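Local structure of Lin2118 protein (Listeria innocua, 3OOU) at residues S12-H17 / N55-N60; M22-L27 / V36-L41; L41-K44 / E48-T51. The protein is of unknown function, but this C-terminal piece of it is a helix-turn-helix domain of the AraC type that probably binds specific DNA sequences in transcription control. All coordinates share one frame; numbering follows the deposited sequence.

Interaction 1: residues S12-H17 / N55-N60; sequences SYITEH and NRYRVN
Ile14 and Tyr57 make the main contact between these two helical segments. The methyl CG2 of Ile14 sits over one face of the Tyr57 ring, 4.2 Å from the ring centroid and 14° off the ring normal. This is a CH-pi contact. The methyl is offset toward the rim, and its nearest ring atom is CD2 of Tyr57 at 4.1 Å. CG2 reaches the ring because it lies anti to the backbone N of Ile14, on the side that faces helix 50-68. Tyr57 has its CG anti to its own backbone N (chi1 -167°), which extends the ring from helix 50-68 toward helix 6-17. The two side chains lie alongside one another and point opposite ways.

The far end of the tyrosine meets Thr15. Tyr57 OH lies 3.5 Å from CA of Thr15. In the conformer given here, Thr15 CG2 comes within 3.2 Å of the same oxygen. Thr15 has a second conformer, so this closer approach is less certain. No hydrogen bond crosses between the segments, and the contact is one of packing. In this conformer OG1 of Thr15 makes a weak hydrogen bond back to Leu11 O within its own helix.

A second shell frames the pair. Phe18 meets the Tyr57 ring edge-to-face. Arg58 NE donates a hydrogen bond to Phe18 O, which ties the chain at Phe18 to the helix that carries Tyr57. Ile14 is buried and also touches Phe50, Tyr53 and Leu54 of helix 50-68. Tyr13 turns to another part of the fold, packing on Leu27 and Asp30 and meeting Phe31 edge-to-face. Helix 6-17 therefore lies between helix 24-31 and the long helix 50-68, whose Val59 touches Thr96 of helix 85-96.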
# COMPACT_ATOMS: atom_id res chain seq x y z
N SER A 12 -12.79 -1.24 -0.63
CA SER A 12 -12.94 -2.66 -0.34
C SER A 12 -12.00 -3.51 -1.20
O SER A 12 -11.41 -4.47 -0.71
CB SER A 12 -14.40 -3.09 -0.50
OG SER A 12 -15.22 -2.41 0.44
N TYR A 13 -11.85 -3.14 -2.47
CA TYR A 13 -10.93 -3.82 -3.39
C TYR A 13 -9.48 -3.82 -2.89
O TYR A 13 -8.79 -4.84 -2.99
CB TYR A 13 -10.99 -3.17 -4.77
CG TYR A 13 -10.44 -4.03 -5.89
CD1 TYR A 13 -11.27 -4.92 -6.58
CD2 TYR A 13 -9.10 -3.96 -6.26
CE1 TYR A 13 -10.78 -5.71 -7.60
CE2 TYR A 13 -8.60 -4.75 -7.30
CZ TYR A 13 -9.45 -5.62 -7.96
OH TYR A 13 -8.97 -6.41 -8.98
N ILE A 14 -9.03 -2.68 -2.37
CA ILE A 14 -7.69 -2.58 -1.80
C ILE A 14 -7.45 -3.65 -0.72
O ILE A 14 -6.42 -4.30 -0.73
CB ILE A 14 -7.38 -1.14 -1.27
CG1 ILE A 14 -7.26 -0.17 -2.45
CG2 ILE A 14 -6.11 -1.12 -0.40
CD1 ILE A 14 -7.19 1.31 -2.08
N THR A 15 -8.43 -3.84 0.17
CA THR A 15 -8.33 -4.83 1.25
C THR A 15 -8.16 -6.26 0.73
O THR A 15 -7.46 -7.08 1.34
CB THR A 15 -9.57 -4.74 2.18
OG1 THR A 15 -9.77 -3.38 2.59
CG2 THR A 15 -9.40 -5.62 3.41
N GLU A 16 -8.81 -6.56 -0.39
CA GLU A 16 -8.76 -7.89 -1.00
C GLU A 16 -7.49 -8.16 -1.79
O GLU A 16 -7.07 -9.31 -1.94
CB GLU A 16 -9.95 -8.10 -1.94
CG GLU A 16 -11.29 -7.61 -1.41
CD GLU A 16 -12.17 -8.72 -0.90
OE1 GLU A 16 -11.70 -9.88 -0.81
OE2 GLU A 16 -13.34 -8.43 -0.58
N HIS A 17 -6.89 -7.09 -2.33
CA HIS A 17 -5.86 -7.25 -3.35
C HIS A 17 -4.59 -6.43 -3.10
O HIS A 17 -3.75 -6.31 -4.00
CB HIS A 17 -6.44 -6.90 -4.73
CG HIS A 17 -7.63 -7.73 -5.11
ND1 HIS A 17 -7.53 -9.06 -5.43
CD2 HIS A 17 -8.94 -7.41 -5.23
CE1 HIS A 17 -8.73 -9.54 -5.73
NE2 HIS A 17 -9.60 -8.55 -5.62
N ASN A 55 0.15 3.09 -0.04
CA ASN A 55 1.42 2.92 0.67
C ASN A 55 1.23 2.79 2.19
O ASN A 55 1.84 1.91 2.80
CB ASN A 55 2.40 4.05 0.32
CG ASN A 55 3.12 3.81 -1.00
OD1 ASN A 55 3.10 4.66 -1.90
ND2 ASN A 55 3.76 2.66 -1.12
N ARG A 56 0.41 3.64 2.80
CA ARG A 56 0.17 3.52 4.23
C ARG A 56 -0.43 2.15 4.56
O ARG A 56 -0.02 1.51 5.54
CB ARG A 56 -0.70 4.66 4.77
CG ARG A 56 -0.65 4.78 6.30
CD ARG A 56 -1.57 5.87 6.82
NE ARG A 56 -2.83 5.89 6.09
CZ ARG A 56 -3.15 6.79 5.17
NH1 ARG A 56 -2.31 7.78 4.89
NH2 ARG A 56 -4.31 6.71 4.54
N TYR A 57 -1.38 1.71 3.75
CA TYR A 57 -2.05 0.43 3.95
C TYR A 57 -1.04 -0.73 3.90
O TYR A 57 -1.01 -1.59 4.77
CB TYR A 57 -3.17 0.24 2.91
CG TYR A 57 -4.12 -0.90 3.25
CD1 TYR A 57 -5.29 -0.67 3.97
CD2 TYR A 57 -3.83 -2.21 2.85
CE1 TYR A 57 -6.15 -1.71 4.28
CE2 TYR A 57 -4.69 -3.26 3.17
CZ TYR A 57 -5.85 -3.00 3.88
OH TYR A 57 -6.70 -4.04 4.20
N ARG A 58 -0.19 -0.71 2.88
CA ARG A 58 0.82 -1.74 2.68
C ARG A 58 1.89 -1.72 3.77
O ARG A 58 2.31 -2.78 4.25
CB ARG A 58 1.47 -1.56 1.31
CG ARG A 58 0.54 -1.96 0.18
CD ARG A 58 1.14 -1.64 -1.17
NE ARG A 58 0.47 -2.41 -2.22
CZ ARG A 58 0.67 -2.23 -3.52
NH1 ARG A 58 1.50 -1.29 -3.96
NH2 ARG A 58 0.03 -3.01 -4.40
N VAL A 59 2.32 -0.52 4.16
CA VAL A 59 3.33 -0.40 5.21
C VAL A 59 2.78 -0.89 6.55
O VAL A 59 3.50 -1.52 7.32
CB VAL A 59 3.90 1.05 5.30
CG1 VAL A 59 4.72 1.24 6.57
CG2 VAL A 59 4.75 1.35 4.07
N ASN A 60 1.50 -0.64 6.81
CA ASN A 60 0.90 -1.15 8.04
C ASN A 60 0.92 -2.67 8.12
O ASN A 60 1.14 -3.23 9.19
CB ASN A 60 -0.51 -0.59 8.26
CG ASN A 60 -0.48 0.82 8.81
OD1 ASN A 60 0.53 1.27 9.36
ND2 ASN A 60 -1.59 1.54 8.67

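Interaction 2: residues M22-L27 / V36-L41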
# COMPACT_ATOMS: atom_id res chain seq x y z
N MSE A 22 -1.00 -3.02 -8.31
CA MSE A 22 -2.20 -2.21 -8.33
C MSE A 22 -1.84 -0.77 -8.58
O MSE A 22 -0.88 -0.24 -8.00
CB MSE A 22 -2.93 -2.32 -6.99
CG MSE A 22 -4.32 -1.72 -7.00
SE MSE A 22 -5.13 -1.87 -5.26
CE MSE A 22 -4.82 -3.72 -4.93
N SER A 23 -2.62 -0.12 -9.44
CA SER A 23 -2.47 1.30 -9.69
C SER A 23 -3.82 1.85 -10.11
O SER A 23 -4.77 1.08 -10.33
CB SER A 23 -1.45 1.53 -10.82
OG SER A 23 -1.94 1.00 -12.05
N LEU A 24 -3.90 3.17 -10.26
CA LEU A 24 -5.11 3.76 -10.84
C LEU A 24 -5.42 3.17 -12.21
O LEU A 24 -6.59 2.97 -12.54
CB LEU A 24 -5.00 5.28 -10.91
CG LEU A 24 -5.05 6.00 -9.56
CD1 LEU A 24 -4.75 7.47 -9.76
CD2 LEU A 24 -6.40 5.80 -8.90
N LYS A 25 -4.39 2.87 -13.00
CA LYS A 25 -4.60 2.30 -14.33
C LYS A 25 -5.16 0.88 -14.26
O LYS A 25 -6.10 0.56 -14.98
CB LYS A 25 -3.30 2.34 -15.16
CG LYS A 25 -2.90 3.73 -15.60
CD LYS A 25 -1.70 3.66 -16.54
CE LYS A 25 -1.16 5.05 -16.84
NZ LYS A 25 -0.50 5.64 -15.64
N THR A 26 -4.63 0.04 -13.38
CA THR A 26 -5.14 -1.33 -13.28
C THR A 26 -6.56 -1.32 -12.71
O THR A 26 -7.42 -2.07 -13.17
CB THR A 26 -4.24 -2.31 -12.47
OG1 THR A 26 -4.22 -1.94 -11.09
CG2 THR A 26 -2.81 -2.31 -13.02
N LEU A 27 -6.81 -0.45 -11.74
CA LEU A 27 -8.15 -0.31 -11.16
C LEU A 27 -9.14 0.20 -12.18
O LEU A 27 -10.26 -0.29 -12.27
CB LEU A 27 -8.13 0.61 -9.94
CG LEU A 27 -7.50 0.02 -8.69
CD1 LEU A 27 -7.17 1.14 -7.74
CD2 LEU A 27 -8.43 -0.99 -8.02
N VAL A 36 -8.02 8.67 -14.58
CA VAL A 36 -7.87 10.05 -14.08
C VAL A 36 -9.02 10.41 -13.14
O VAL A 36 -8.79 10.91 -12.04
CB VAL A 36 -7.75 11.08 -15.23
CG1 VAL A 36 -7.84 12.52 -14.70
CG2 VAL A 36 -6.44 10.88 -15.98
N TYR A 37 -10.25 10.13 -13.56
CA TYR A 37 -11.41 10.40 -12.72
C TYR A 37 -11.33 9.63 -11.40
O TYR A 37 -11.59 10.19 -10.34
CB TYR A 37 -12.71 10.07 -13.44
CG TYR A 37 -13.92 10.07 -12.53
CD1 TYR A 37 -14.48 11.26 -12.07
CD2 TYR A 37 -14.50 8.86 -12.11
CE1 TYR A 37 -15.58 11.26 -11.23
CE2 TYR A 37 -15.60 8.85 -11.26
CZ TYR A 37 -16.14 10.05 -10.83
OH TYR A 37 -17.23 10.02 -10.00
N LEU A 38 -10.97 8.35 -11.48
CA LEU A 38 -10.81 7.56 -10.27
C LEU A 38 -9.83 8.22 -9.29
O LEU A 38 -10.11 8.30 -8.10
CB LEU A 38 -10.38 6.14 -10.61
CG LEU A 38 -10.31 5.16 -9.45
CD1 LEU A 38 -11.69 5.02 -8.79
CD2 LEU A 38 -9.80 3.82 -9.96
N GLY A 39 -8.70 8.70 -9.80
CA GLY A 39 -7.72 9.39 -8.96
C GLY A 39 -8.28 10.65 -8.34
O GLY A 39 -8.04 10.94 -7.16
N GLN A 40 -9.03 11.41 -9.13
CA GLN A 40 -9.61 12.67 -8.66
C GLN A 40 -10.68 12.46 -7.61
O GLN A 40 -10.71 13.16 -6.60
CB GLN A 40 -10.21 13.46 -9.83
CG GLN A 40 -9.18 13.93 -10.81
CD GLN A 40 -9.79 14.45 -12.09
OE1 GLN A 40 -10.76 13.88 -12.59
NE2 GLN A 40 -9.22 15.52 -12.63
N LEU A 41 -11.55 11.48 -7.85
CA LEU A 41 -12.59 11.12 -6.90
C LEU A 41 -11.95 10.63 -5.60
O LEU A 41 -12.41 10.99 -4.50
CB LEU A 41 -13.50 10.04 -7.51
CG LEU A 41 -14.62 9.49 -6.62
CD1 LEU A 41 -15.65 10.57 -6.29
CD2 LEU A 41 -15.26 8.29 -7.30
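Leu24 and Gly39 bring the two backbones together, with their CA atoms 6.5 Å apart where the start of helix 24-31 meets the middle of helix 35-46. Gly39 has no side chain, so Leu24 rests directly on its main chain. The methyl CD1 of Leu24 is 3.6 Å from Gly39 CA, and the other methyl, CD2, is 3.8 Å from Gly39 N. Both methyls rest on the N-CA part of Gly39.

Leu38 fills in beside this contact. Its CG lies 4.0 Å from Leu24 CD2. Its CD2 reaches further along helix 24-31 and comes to 3.6 Å from CB of Leu27. With CG anti to the backbone N (chi1 -174°), Leu38 leans across to both leucines. The side chains that meet are all apolar, and no hydrogen bond crosses between the segments.

The helix start that carries Leu24 is held by a capping box. Ser23 OG accepts from Thr26 N at 3.2 Å, and Thr26 OG1 accepts from Ser23 N at 2.9 Å. Both bonds are fairly straight. They fix the first turn, in which Leu24 is the first residue.

Helices 24-31 and 35-46 follow each other and form a helix-turn-helix pair, in which the second helix is, as in AraC relatives, probably the one presented to DNA. Phe50 of helix 50-68 packs on Leu24 and Leu27. From helix 6-17, Val10 touches Leu38.

Interaction 3: residues L41-K44 / E48-T51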
# COMPACT_ATOMS: atom_id res chain seq x y z
N LEU A 41 -11.55 11.48 -7.85
CA LEU A 41 -12.59 11.12 -6.90
C LEU A 41 -11.95 10.63 -5.60
O LEU A 41 -12.41 10.99 -4.50
CB LEU A 41 -13.50 10.04 -7.51
CG LEU A 41 -14.62 9.49 -6.62
CD1 LEU A 41 -15.65 10.57 -6.29
CD2 LEU A 41 -15.26 8.29 -7.30
N PHE A 42 -10.88 9.85 -5.72
CA PHE A 42 -10.16 9.37 -4.55
C PHE A 42 -9.56 10.52 -3.74
O PHE A 42 -9.76 10.59 -2.52
CB PHE A 42 -9.09 8.33 -4.93
CG PHE A 42 -8.64 7.50 -3.76
CD1 PHE A 42 -9.16 6.22 -3.56
CD2 PHE A 42 -7.71 7.99 -2.86
CE1 PHE A 42 -8.76 5.46 -2.48
CE2 PHE A 42 -7.29 7.23 -1.77
CZ PHE A 42 -7.82 5.96 -1.58
N GLN A 43 -8.87 11.43 -4.43
CA GLN A 43 -8.29 12.62 -3.79
C GLN A 43 -9.36 13.45 -3.09
O GLN A 43 -9.15 13.92 -1.97
CB GLN A 43 -7.54 13.48 -4.81
CG GLN A 43 -6.12 13.06 -5.05
CD GLN A 43 -5.19 14.26 -5.14
OE1 GLN A 43 -4.80 14.84 -4.13
NE2 GLN A 43 -4.82 14.63 -6.36
N LYS A 44 -10.50 13.62 -3.75
CA LYS A 44 -11.62 14.39 -3.19
C LYS A 44 -12.16 13.76 -1.91
O LYS A 44 -12.32 14.46 -0.90
CB LYS A 44 -12.74 14.54 -4.22
CG LYS A 44 -13.98 15.28 -3.68
CD LYS A 44 -15.08 15.39 -4.71
CE LYS A 44 -14.68 16.26 -5.90
NZ LYS A 44 -14.35 17.64 -5.46
N GLU A 48 -6.27 12.61 0.04
CA GLU A 48 -4.88 12.30 -0.32
C GLU A 48 -4.86 11.50 -1.62
O GLU A 48 -5.90 10.99 -2.05
CB GLU A 48 -4.21 11.48 0.79
CG GLU A 48 -4.85 10.12 1.03
CD GLU A 48 -4.20 9.33 2.14
OE1 GLU A 48 -2.98 9.49 2.39
OE2 GLU A 48 -4.92 8.52 2.76
N HIS A 49 -3.69 11.39 -2.23
CA HIS A 49 -3.53 10.59 -3.43
C HIS A 49 -3.77 9.12 -3.15
O HIS A 49 -3.41 8.62 -2.07
CB HIS A 49 -2.13 10.76 -4.01
CG HIS A 49 -1.87 12.12 -4.57
ND1 HIS A 49 -1.96 12.40 -5.92
CD2 HIS A 49 -1.52 13.28 -3.97
CE1 HIS A 49 -1.68 13.67 -6.12
NE2 HIS A 49 -1.40 14.23 -4.96
N PHE A 50 -4.35 8.43 -4.13
CA PHE A 50 -4.51 6.99 -4.08
C PHE A 50 -3.22 6.28 -3.66
O PHE A 50 -3.24 5.40 -2.80
CB PHE A 50 -4.99 6.46 -5.44
CG PHE A 50 -4.89 4.97 -5.58
CD1 PHE A 50 -5.88 4.15 -5.06
CD2 PHE A 50 -3.78 4.39 -6.19
CE1 PHE A 50 -5.78 2.76 -5.17
CE2 PHE A 50 -3.67 3.01 -6.30
CZ PHE A 50 -4.67 2.20 -5.79
N THR A 51 -2.10 6.65 -4.27
CA THR A 51 -0.85 5.95 -3.96
C THR A 51 -0.40 6.15 -2.52
O THR A 51 0.18 5.24 -1.93
CB THR A 51 0.30 6.29 -4.94
OG1 THR A 51 0.64 7.68 -4.83
CG2 THR A 51 -0.08 5.95 -6.37
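Phe42 and Phe50 form an edge-to-face aromatic pair. The edge of Phe50 points at the face of Phe42, with centroids 5.6 Å apart and planes at 83°. CD1 of Phe50 is the part of that edge over the Phe42 face, offset toward the rim. A CH-pi contact adds to this T-shaped pair: CB of Phe50 stands over the face of Phe42, 4.3 Å from its centroid. The Phe50 backbone is close too, with its CA 3.6 Å from CD2 of Phe42. Phe42 CG is anti to its backbone N, which carries the ring across to the start of helix 50-68.

The carbonyl oxygen of Glu48 takes one CA-H...O contact, from Gln43, at 3.4 Å from CA and with an angle of 159° at the hydrogen. The same oxygen is also close to Phe42, lying in the plane of the ring at its edge, 3.6 Å from CD2. The CB of Glu48 points away from Gln43 and Phe42. The Glu48 carboxylate forms a salt bridge with Arg56 in the conformer given.

A tilted stack of polar groups lies on the exposed side. The amide of Gln43 lies over one face of the His49 imidazole, with CD 3.6 Å above the plane and the planes 26° apart. The two side chains run side by side in the same direction. Gln43 has two conformers, so the stack is less certain than the aromatic pair.

His49 is the N-cap residue of helix 50-68. Ile7 and Leu11 of helix 6-17 touch Phe42, and Tyr53 meets it edge-to-face. This short connection joins the second helix of a helix-turn-helix unit to the long linker helix, as is typical of AraC-type DNA-binding domains.

Overall arrangement
Helix 6-17 opens the chain and helix 24-31 follows. Interaction 2 closes a short loop between that helix and helix 35-46, the helix-turn-helix pair. Interaction 3 begins at Leu41, where interaction 2 ends, and closes a still shorter turn into helix 50-68. Interaction 1 closes the widest loop, from helix 6-17 to the middle of helix 50-68. Interactions 2 and 3 are both nested inside it, one after the other, without crossing. Phe50, a member of interaction 3, also touches residues of interactions 1 and 2. Together they bind the first four helices into one unit, from which helix 50-68 leads on to the C-terminal helices.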